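Local coordinates for hypothetical protein Rv2991 (Mycobacterium tuberculosis, PDB 1RFE), which is of unknown function but probably binds the deazaflavin coenzyme F420, as a split-barrel relative of pyridoxamine 5'-phosphate oxidase, at residues D78-L83 / W144-L149; W42-D47 / V106-R111; A28-D33 / D67-F72. All coordinates share one frame; numbering follows the deposited sequence.

Contact 1 of 3, residues D78-L83 / W144-L149; sequences DTYDTL and WDHRKL
His-146 plugs into 78-83, the loop of the hairpin formed by antiparallel strands 69-76 and 84-95 in a sheet consistent with the family's split barrel, at the point where strand 140-145 gives way to a short 3-10 segment, 146-149. Two hydrogen bonds join the backbone of the turn to this one residue. The ring donates ND1 to Tyr-80 O at 2.9 Å; the oxygen lies close to the imidazole plane, and the N-H...O angle is a modest 143°. The main chain makes the straighter bond, His-146 N to Leu-83 O at 2.8 Å. Together the two bonds probably fix the rotation of the ring.

Packing around the imidazole does the rest. Its edge is directed at the face of Tyr-80, an edge-to-face pair with ring planes at 62° in which ND1 sits over the centre of the phenol ring. The tyrosine reaches this place because its CG is anti to the backbone N (chi1 177°). Leu-83 covers one face of the imidazole, its CB making a CH-pi contact 4.1 Å from the centroid of the His-146 ring, while CD1 runs on beside CE1.

The polar work around each segment shapes the two partners. Asp-81 OD2 is bonded to His-153, which ties the turn to the C-terminal tail. Asp-145 OD1 accepts from Arg-147 N at 3.1 Å, an Asx turn at the end of the strand. The bent Arg-147 chain brings its CD to 4.0 Å from Thr-82 CG2.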
loop_
_atom_site.group_PDB
_atom_site.type_symbol
_atom_site.label_atom_id
_atom_site.label_comp_id
_atom_site.label_asym_id
_atom_site.label_seq_id
_atom_site.Cartn_x
_atom_site.Cartn_y
_atom_site.Cartn_z
ATOM N N ASP A 78 -12.823 -12.712 4.087
ATOM C CA ASP A 78 -13.350 -13.021 5.431
ATOM C C ASP A 78 -13.350 -14.534 5.774
ATOM O O ASP A 78 -13.541 -14.906 6.933
ATOM C CB ASP A 78 -14.783 -12.465 5.598
ATOM C CG ASP A 78 -14.882 -10.982 5.316
ATOM O OD1 ASP A 78 -14.061 -10.222 5.921
ATOM O OD2 ASP A 78 -15.736 -10.491 4.499
ATOM N N THR A 79 -13.138 -15.395 4.778
ATOM C CA THR A 79 -13.105 -16.831 5.013
ATOM C C THR A 79 -11.856 -17.415 4.476
ATOM O O THR A 79 -11.170 -16.807 3.625
ATOM C CB THR A 79 -14.306 -17.536 4.365
ATOM O OG1 THR A 79 -14.302 -17.333 2.949
ATOM C CG2 THR A 79 -15.612 -16.905 4.818
ATOM N N TYR A 80 -11.537 -18.610 4.952
ATOM C CA TYR A 80 -10.315 -19.241 4.511
ATOM C C TYR A 80 -10.297 -19.349 3.007
ATOM O O TYR A 80 -9.260 -19.144 2.386
ATOM C CB TYR A 80 -10.089 -20.611 5.167
ATOM C CG TYR A 80 -8.847 -21.286 4.638
ATOM C CD1 TYR A 80 -7.575 -20.959 5.137
ATOM C CD2 TYR A 80 -8.933 -22.215 3.626
ATOM C CE1 TYR A 80 -6.415 -21.574 4.640
ATOM C CE2 TYR A 80 -7.785 -22.845 3.113
ATOM C CZ TYR A 80 -6.531 -22.521 3.623
ATOM O OH TYR A 80 -5.416 -23.135 3.086
ATOM N N ASP A 81 -11.439 -19.641 2.399
ATOM C CA ASP A 81 -11.462 -19.908 0.971
ATOM C C ASP A 81 -11.348 -18.624 0.143
ATOM O O ASP A 81 -11.074 -18.708 -1.021
ATOM C CB ASP A 81 -12.704 -20.714 0.536
ATOM C CG ASP A 81 -14.006 -19.928 0.648
ATOM O OD1 ASP A 81 -14.459 -19.579 1.774
ATOM O OD2 ASP A 81 -14.680 -19.639 -0.350
ATOM N N THR A 82 -11.608 -17.466 0.735
ATOM C CA THR A 82 -11.519 -16.172 0.034
ATOM C C THR A 82 -10.322 -15.284 0.435
ATOM O O THR A 82 -10.224 -14.120 -0.055
ATOM C CB THR A 82 -12.821 -15.336 0.226
ATOM O OG1 THR A 82 -13.144 -15.184 1.621
ATOM C CG2 THR A 82 -14.055 -16.020 -0.410
ATOM N N LEU A 83 -9.409 -15.782 1.284
ATOM C CA LEU A 83 -8.263 -14.954 1.676
ATOM C C LEU A 83 -7.478 -14.625 0.428
ATOM O O LEU A 83 -7.210 -15.497 -0.383
ATOM C CB LEU A 83 -7.294 -15.611 2.684
ATOM C CG LEU A 83 -7.890 -16.263 3.911
ATOM C CD1 LEU A 83 -6.841 -17.103 4.685
ATOM C CD2 LEU A 83 -8.607 -15.235 4.819
ATOM N N TRP A 144 -1.274 -14.132 -2.884
ATOM C CA TRP A 144 -2.141 -15.253 -2.666
ATOM C C TRP A 144 -3.615 -14.929 -2.968
ATOM O O TRP A 144 -4.106 -13.821 -2.770
ATOM C CB TRP A 144 -1.974 -15.808 -1.269
ATOM C CG TRP A 144 -2.375 -14.858 -0.162
ATOM C CD1 TRP A 144 -3.546 -14.842 0.500
ATOM C CD2 TRP A 144 -1.559 -13.829 0.433
ATOM N NE1 TRP A 144 -3.546 -13.839 1.448
ATOM C CE2 TRP A 144 -2.333 -13.199 1.417
ATOM C CE3 TRP A 144 -0.270 -13.342 0.188
ATOM C CZ2 TRP A 144 -1.838 -12.129 2.209
ATOM C CZ3 TRP A 144 0.211 -12.277 0.953
ATOM C CH2 TRP A 144 -0.577 -11.684 1.944
ATOM N N ASP A 145 -4.299 -15.928 -3.480
ATOM C CA ASP A 145 -5.754 -15.855 -3.681
ATOM C C ASP A 145 -6.311 -17.240 -3.480
ATOM O O ASP A 145 -6.176 -18.112 -4.346
ATOM C CB ASP A 145 -6.114 -15.333 -5.064
ATOM C CG ASP A 145 -7.612 -15.057 -5.204
ATOM O OD1 ASP A 145 -8.373 -15.395 -4.271
ATOM O OD2 ASP A 145 -8.108 -14.474 -6.175
ATOM N N HIS A 146 -6.953 -17.429 -2.333
ATOM C CA HIS A 146 -7.405 -18.748 -1.944
ATOM C C HIS A 146 -8.583 -19.223 -2.784
ATOM O O HIS A 146 -8.887 -20.402 -2.776
ATOM C CB HIS A 146 -7.700 -18.807 -0.453
ATOM C CG HIS A 146 -6.462 -18.912 0.389
ATOM N ND1 HIS A 146 -6.493 -19.298 1.705
ATOM C CD2 HIS A 146 -5.167 -18.637 0.110
ATOM C CE1 HIS A 146 -5.260 -19.308 2.185
ATOM N NE2 HIS A 146 -4.441 -18.909 1.238
ATOM N N ARG A 147 -9.244 -18.313 -3.508
ATOM C CA ARG A 147 -10.238 -18.731 -4.516
ATOM C C ARG A 147 -9.690 -19.690 -5.580
ATOM O O ARG A 147 -10.441 -20.462 -6.201
ATOM C CB ARG A 147 -10.846 -17.530 -5.232
ATOM C CG ARG A 147 -12.160 -17.085 -4.655
ATOM C CD ARG A 147 -12.087 -15.786 -3.913
ATOM N NE ARG A 147 -12.033 -14.686 -4.853
ATOM C CZ ARG A 147 -12.285 -13.422 -4.566
ATOM N NH1 ARG A 147 -12.593 -13.043 -3.317
ATOM N NH2 ARG A 147 -12.209 -12.517 -5.558
ATOM N N LYS A 148 -8.393 -19.655 -5.811
ATOM C CA LYS A 148 -7.812 -20.523 -6.838
ATOM C C LYS A 148 -7.660 -22.001 -6.415
ATOM O O LYS A 148 -7.249 -22.840 -7.195
ATOM C CB LYS A 148 -6.497 -19.926 -7.315
ATOM C CG LYS A 148 -6.663 -18.515 -7.957
ATOM C CD LYS A 148 -5.295 -17.836 -8.053
ATOM C CE LYS A 148 -5.310 -16.601 -8.949
ATOM N NZ LYS A 148 -3.987 -16.530 -9.608
ATOM N N LEU A 149 -8.003 -22.300 -5.174
ATOM C CA LEU A 149 -8.064 -23.673 -4.656
ATOM C C LEU A 149 -9.327 -24.433 -5.030
ATOM O O LEU A 149 -9.326 -25.671 -5.021
ATOM C CB LEU A 149 -7.986 -23.665 -3.132
ATOM C CG LEU A 149 -6.621 -23.720 -2.431
ATOM C CD1 LEU A 149 -5.447 -23.628 -3.394
ATOM C CD2 LEU A 149 -6.526 -22.708 -1.308
#

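Contact 2 of 3, residues W42-D47 / V106-R111; sequences WYAVID and VSVWER
Arg-111 lays its guanidinium on the ring of Tyr-43, planes 20° apart and centres 4.3 Å apart, in an off-centre cation-pi stack. NH2 is the atom over the ring, 3.4 Å from Tyr-43 CE1 and displaced toward the rim. The same side chain also binds the tyrosine backbone: NE donates to Tyr-43 O at 2.7 Å, from a position tilted out of the carbonyl plane. A bend at chi3 (49°) lets the arginine do both. Val-45 CG2 meets the guanidinium over a face, 3.8 Å from NH1.

One helical turn back, Ser-107 OG accepts from Val-45 N at 2.9 Å and lies against Ala-44 CB. Next to it Val-108 CG2 packs on the same small methyl at 4.0 Å, consistent with the close approach of helix and strand.

Farther out, the tyrosine hydroxyl is bonded to Val-19 O and Arg-111 NH2 to Ser-22 O, which fixes ring and guanidinium relative to helix 12-21 and the loop after it. This is a helix packed across a sheet strand of the PNPOx-like domain, the axes of 106-111 and 44-46 at 119° and 7.0 Å apart. Met-127 of helix 122-127 packs on Val-108, and strand 49-55 pairs with strand 36-46.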
loop_
_atom_site.group_PDB
_atom_site.type_symbol
_atom_site.label_atom_id
_atom_site.label_comp_id
_atom_site.label_asym_id
_atom_site.label_seq_id
_atom_site.Cartn_x
_atom_site.Cartn_y
_atom_site.Cartn_z
ATOM N N TRP A 42 -3.737 4.705 3.906
ATOM C CA TRP A 42 -4.271 4.928 2.568
ATOM C C TRP A 42 -3.134 5.279 1.646
ATOM O O TRP A 42 -2.049 5.628 2.089
ATOM C CB TRP A 42 -5.268 6.049 2.534
ATOM C CG TRP A 42 -6.572 5.712 3.180
ATOM C CD1 TRP A 42 -6.961 4.512 3.694
ATOM C CD2 TRP A 42 -7.670 6.596 3.357
ATOM N NE1 TRP A 42 -8.242 4.601 4.194
ATOM C CE2 TRP A 42 -8.703 5.872 3.988
ATOM C CE3 TRP A 42 -7.903 7.934 3.020
ATOM C CZ2 TRP A 42 -9.943 6.452 4.316
ATOM C CZ3 TRP A 42 -9.155 8.519 3.345
ATOM C CH2 TRP A 42 -10.137 7.780 3.985
ATOM N N TYR A 43 -3.370 5.164 0.355
ATOM C CA TYR A 43 -2.272 5.342 -0.577
ATOM C C TYR A 43 -2.672 5.827 -1.923
ATOM O O TYR A 43 -3.877 5.780 -2.331
ATOM C CB TYR A 43 -1.425 4.057 -0.667
ATOM C CG TYR A 43 -2.156 2.848 -1.136
ATOM C CD1 TYR A 43 -2.174 2.495 -2.493
ATOM C CD2 TYR A 43 -2.838 2.042 -0.232
ATOM C CE1 TYR A 43 -2.870 1.336 -2.923
ATOM C CE2 TYR A 43 -3.518 0.877 -0.671
ATOM C CZ TYR A 43 -3.526 0.538 -2.002
ATOM O OH TYR A 43 -4.213 -0.599 -2.400
ATOM N N ALA A 44 -1.645 6.308 -2.614
ATOM C CA ALA A 44 -1.717 6.644 -4.018
ATOM C C ALA A 44 -1.154 5.535 -4.885
ATOM O O ALA A 44 -0.339 4.707 -4.426
ATOM C CB ALA A 44 -1.000 7.968 -4.311
ATOM N N VAL A 45 -1.608 5.519 -6.139
ATOM C CA VAL A 45 -1.079 4.619 -7.167
ATOM C C VAL A 45 -0.706 5.415 -8.413
ATOM O O VAL A 45 -1.570 6.064 -9.033
ATOM C CB VAL A 45 -2.078 3.486 -7.567
ATOM C CG1 VAL A 45 -1.390 2.485 -8.441
ATOM C CG2 VAL A 45 -2.668 2.744 -6.308
ATOM N N ILE A 46 0.558 5.376 -8.792
ATOM C CA ILE A 46 1.057 6.162 -9.921
ATOM C C ILE A 46 1.987 5.311 -10.802
ATOM O O ILE A 46 2.985 4.800 -10.324
ATOM C CB ILE A 46 1.835 7.355 -9.403
ATOM C CG1 ILE A 46 0.936 8.230 -8.511
ATOM C CG2 ILE A 46 2.446 8.148 -10.579
ATOM C CD1 ILE A 46 1.687 9.152 -7.676
ATOM N N ASP A 47 1.618 5.148 -12.081
ATOM C CA ASP A 47 2.391 4.338 -13.034
ATOM C C ASP A 47 2.702 2.944 -12.488
ATOM O O ASP A 47 3.841 2.457 -12.590
ATOM C CB ASP A 47 3.721 5.042 -13.420
ATOM C CG ASP A 47 3.497 6.361 -14.139
ATOM O OD1 ASP A 47 2.527 6.427 -14.951
ATOM O OD2 ASP A 47 4.228 7.383 -13.942
ATOM N N VAL A 106 -3.379 14.047 -6.010
ATOM C CA VAL A 106 -4.466 13.826 -6.933
ATOM C C VAL A 106 -4.942 12.387 -6.926
ATOM O O VAL A 106 -6.139 12.130 -7.087
ATOM C CB VAL A 106 -4.083 14.353 -8.337
ATOM C CG1 VAL A 106 -4.944 13.779 -9.457
ATOM C CG2 VAL A 106 -4.155 15.923 -8.334
ATOM N N SER A 107 -4.010 11.439 -6.784
ATOM C CA SER A 107 -4.346 10.038 -6.797
ATOM C C SER A 107 -5.105 9.683 -5.526
ATOM O O SER A 107 -6.083 8.941 -5.588
ATOM C CB SER A 107 -3.117 9.118 -7.063
ATOM O OG SER A 107 -3.397 7.801 -6.680
ATOM N N VAL A 108 -4.695 10.238 -4.388
ATOM C CA VAL A 108 -5.347 10.013 -3.146
ATOM C C VAL A 108 -6.756 10.626 -3.158
ATOM O O VAL A 108 -7.703 10.018 -2.667
ATOM C CB VAL A 108 -4.554 10.603 -1.928
ATOM C CG1 VAL A 108 -5.470 10.706 -0.698
ATOM C CG2 VAL A 108 -3.288 9.746 -1.602
ATOM N N TRP A 109 -6.859 11.818 -3.721
ATOM C CA TRP A 109 -8.120 12.488 -3.910
ATOM C C TRP A 109 -9.084 11.676 -4.760
ATOM O O TRP A 109 -10.221 11.491 -4.373
ATOM C CB TRP A 109 -7.926 13.849 -4.527
ATOM C CG TRP A 109 -9.185 14.610 -4.695
ATOM C CD1 TRP A 109 -10.069 14.570 -5.746
ATOM C CD2 TRP A 109 -9.686 15.558 -3.785
ATOM N NE1 TRP A 109 -11.088 15.465 -5.523
ATOM C CE2 TRP A 109 -10.870 16.067 -4.312
ATOM C CE3 TRP A 109 -9.213 16.070 -2.554
ATOM C CZ2 TRP A 109 -11.610 17.050 -3.655
ATOM C CZ3 TRP A 109 -9.941 17.013 -1.905
ATOM C CH2 TRP A 109 -11.137 17.503 -2.462
ATOM N N GLU A 110 -8.620 11.147 -5.860
ATOM C CA GLU A 110 -9.441 10.380 -6.735
ATOM C C GLU A 110 -9.796 9.005 -6.173
ATOM O O GLU A 110 -10.898 8.503 -6.393
ATOM C CB GLU A 110 -8.766 10.265 -8.081
ATOM C CG GLU A 110 -8.838 11.604 -8.842
ATOM C CD GLU A 110 -8.497 11.496 -10.309
ATOM O OE1 GLU A 110 -7.606 10.683 -10.643
ATOM O OE2 GLU A 110 -9.085 12.272 -11.115
ATOM N N ARG A 111 -8.903 8.451 -5.353
ATOM C CA ARG A 111 -9.057 7.142 -4.835
ATOM C C ARG A 111 -10.037 7.145 -3.642
ATOM O O ARG A 111 -10.756 6.183 -3.426
ATOM C CB ARG A 111 -7.716 6.492 -4.493
ATOM C CG ARG A 111 -6.944 5.938 -5.707
ATOM C CD ARG A 111 -5.480 5.535 -5.413
ATOM N NE ARG A 111 -5.461 4.708 -4.214
ATOM C CZ ARG A 111 -5.891 3.447 -4.122
ATOM N NH1 ARG A 111 -6.262 2.726 -5.176
ATOM N NH2 ARG A 111 -5.924 2.869 -2.941
#

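Contact 3 of 3, residues A28-D33 / D67-F72; sequences ATIGPD and DPRVSF
Ala-28 and Ser-71 face each other as a hydrogen-bonded pair of the antiparallel sheet, joining strand 25-30 to strand 69-76. This is the close part of the contact. Ala-28 N donates to Ser-71 O at 2.8 Å, and Ser-71 N returns a bond to Ala-28 O at 3.1 Å, both nearly straight at the hydrogen. Ala-28 O is also approached by Val-70 CA in a CA-H...O contact. Beside the pair, Thr-29 CG2 meets Val-70 CG1 at 4.2 Å; both residues are buried against Leu-64 of helix 59-66, and the threonine hydroxyl is bonded to Asn-63 OD1 of that helix.

Beyond Thr-29 the strands part, and a water takes over from direct pairing. It accepts from Ile-30 N at 2.7 Å and donates to Asp-67 O and Arg-69 O, so three polar backbone atoms are satisfied through one molecule. On this more exposed side Ile-30 sends CD1 out along an extended chain (chi2 180°) to lie over a face of the Arg-69 guanidinium, 3.5 Å from NH2, and close to Asp-67 OD2.

The ion pair beneath that methyl is side-on: Arg-69 NE donates to Asp-67 OD1 at 3.1 Å and NH2 to OD2 at 2.9 Å, each oxygen using its syn lone pair with the two groups almost coplanar. OD1 takes a further bond from Arg-69 N, an Asx turn where helix 59-66 leads into the strand. Gripped by three N-H groups, the carboxylate probably stays ionised, and its charge is probably balanced largely by Arg-69, consistent with an aliphatic methyl packing on the pair.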
loop_
_atom_site.group_PDB
_atom_site.type_symbol
_atom_site.label_atom_id
_atom_site.label_comp_id
_atom_site.label_asym_id
_atom_site.label_seq_id
_atom_site.Cartn_x
_atom_site.Cartn_y
_atom_site.Cartn_z
ATOM N N ALA A 28 5.336 -1.277 7.116
ATOM C CA ALA A 28 6.339 -1.427 8.162
ATOM C C ALA A 28 7.601 -0.674 7.744
ATOM O O ALA A 28 8.157 -0.956 6.699
ATOM C CB ALA A 28 6.699 -2.894 8.380
ATOM N N THR A 29 8.082 0.203 8.598
ATOM C CA THR A 29 9.453 0.732 8.492
ATOM C C THR A 29 10.277 0.237 9.683
ATOM O O THR A 29 9.770 -0.422 10.629
ATOM C CB THR A 29 9.455 2.307 8.474
ATOM O OG1 THR A 29 8.828 2.821 9.667
ATOM C CG2 THR A 29 8.593 2.883 7.393
ATOM N N ILE A 30 11.555 0.537 9.669
ATOM C CA ILE A 30 12.437 -0.018 10.658
ATOM C C ILE A 30 12.761 1.083 11.666
ATOM O O ILE A 30 13.285 2.091 11.295
ATOM C CB ILE A 30 13.715 -0.533 10.000
ATOM C CG1 ILE A 30 13.343 -1.635 9.044
ATOM C CG2 ILE A 30 14.740 -1.051 11.091
ATOM C CD1 ILE A 30 14.503 -2.224 8.321
ATOM N N GLY A 31 12.384 0.884 12.926
ATOM C CA GLY A 31 12.697 1.854 13.945
ATOM C C GLY A 31 14.181 1.954 14.187
ATOM O O GLY A 31 14.932 1.093 13.768
ATOM N N PRO A 32 14.602 2.989 14.907
ATOM C CA PRO A 32 16.031 3.200 15.172
ATOM C C PRO A 32 16.730 2.090 15.957
ATOM O O PRO A 32 17.957 1.974 15.859
ATOM C CB PRO A 32 16.080 4.533 15.973
ATOM C CG PRO A 32 14.754 4.834 16.388
ATOM C CD PRO A 32 13.776 4.047 15.505
ATOM N N ASP A 33 15.987 1.295 16.712
ATOM C CA ASP A 33 16.573 0.110 17.415
ATOM C C ASP A 33 16.252 -1.214 16.717
ATOM O O ASP A 33 16.459 -2.296 17.282
ATOM C CB ASP A 33 16.097 0.055 18.888
ATOM C CG ASP A 33 14.593 -0.063 19.015
ATOM O OD1 ASP A 33 13.853 0.031 17.993
ATOM O OD2 ASP A 33 14.029 -0.271 20.093
ATOM N N ASP A 67 17.034 4.347 7.120
ATOM C CA ASP A 67 17.044 3.012 6.561
ATOM C C ASP A 67 15.875 2.846 5.551
ATOM O O ASP A 67 14.730 2.703 5.964
ATOM C CB ASP A 67 16.961 1.998 7.689
ATOM C CG ASP A 67 17.180 0.572 7.229
ATOM O OD1 ASP A 67 16.922 0.195 6.032
ATOM O OD2 ASP A 67 17.573 -0.286 8.060
ATOM N N PRO A 68 16.160 2.790 4.249
ATOM C CA PRO A 68 15.101 2.853 3.231
ATOM C C PRO A 68 14.245 1.601 3.131
ATOM O O PRO A 68 13.334 1.605 2.343
ATOM C CB PRO A 68 15.884 2.989 1.907
ATOM C CG PRO A 68 17.294 3.218 2.309
ATOM C CD PRO A 68 17.474 2.593 3.628
ATOM N N ARG A 69 14.578 0.542 3.858
ATOM C CA ARG A 69 13.906 -0.742 3.736
ATOM C C ARG A 69 12.472 -0.644 4.294
ATOM O O ARG A 69 12.237 -0.078 5.359
ATOM C CB ARG A 69 14.724 -1.838 4.433
ATOM C CG ARG A 69 16.011 -2.257 3.629
ATOM C CD ARG A 69 16.823 -3.305 4.299
ATOM N NE ARG A 69 17.158 -2.887 5.673
ATOM C CZ ARG A 69 17.544 -3.701 6.646
ATOM N NH1 ARG A 69 17.663 -4.994 6.443
ATOM N NH2 ARG A 69 17.806 -3.211 7.841
ATOM N N VAL A 70 11.529 -1.124 3.496
ATOM C CA VAL A 70 10.111 -1.108 3.813
ATOM C C VAL A 70 9.455 -2.419 3.474
ATOM O O VAL A 70 9.926 -3.170 2.580
ATOM C CB VAL A 70 9.284 -0.061 3.010
ATOM C CG1 VAL A 70 9.309 1.188 3.657
ATOM C CG2 VAL A 70 9.707 0.050 1.522
ATOM N N SER A 71 8.360 -2.698 4.179
ATOM C CA SER A 71 7.424 -3.739 3.770
ATOM C C SER A 71 6.029 -3.171 3.722
ATOM O O SER A 71 5.679 -2.253 4.509
ATOM C CB SER A 71 7.437 -4.909 4.750
ATOM O OG SER A 71 8.740 -5.427 4.835
ATOM N N PHE A 72 5.213 -3.696 2.813
ATOM C CA PHE A 72 3.834 -3.189 2.697
ATOM C C PHE A 72 2.945 -4.356 2.369
ATOM O O PHE A 72 3.255 -5.119 1.463
ATOM C CB PHE A 72 3.771 -2.084 1.641
ATOM C CG PHE A 72 2.502 -1.275 1.652
ATOM C CD1 PHE A 72 2.326 -0.257 2.553
ATOM C CD2 PHE A 72 1.492 -1.534 0.734
ATOM C CE1 PHE A 72 1.149 0.480 2.540
ATOM C CE2 PHE A 72 0.341 -0.797 0.709
ATOM C CZ PHE A 72 0.168 0.220 1.619
HETATM O O HOH W 1 12.594 1.526 7.399
#

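All three contacts draw on the same antiparallel sheet, whose curled strands are consistent with the split barrel of FMN-binding relatives. Contact 3 closes before contact 1 opens, whereas contact 2 has one segment between those of contact 3 and the other between those of contact 1. Contacts 2 and 3 lie on opposite sides of the chain's centre, their centres about 22 Å apart, yet Tyr-43 CD2 and Phe-72 CZ touch at 4.0 Å, joining strand 36-46 to strand 69-76, both of which pair with strand 25-30. Contact 1 is peripheral, its centre about 27 Å from that of contact 2 and 29 Å from contact 3. Strand 69-76 leads from contact 3 toward it.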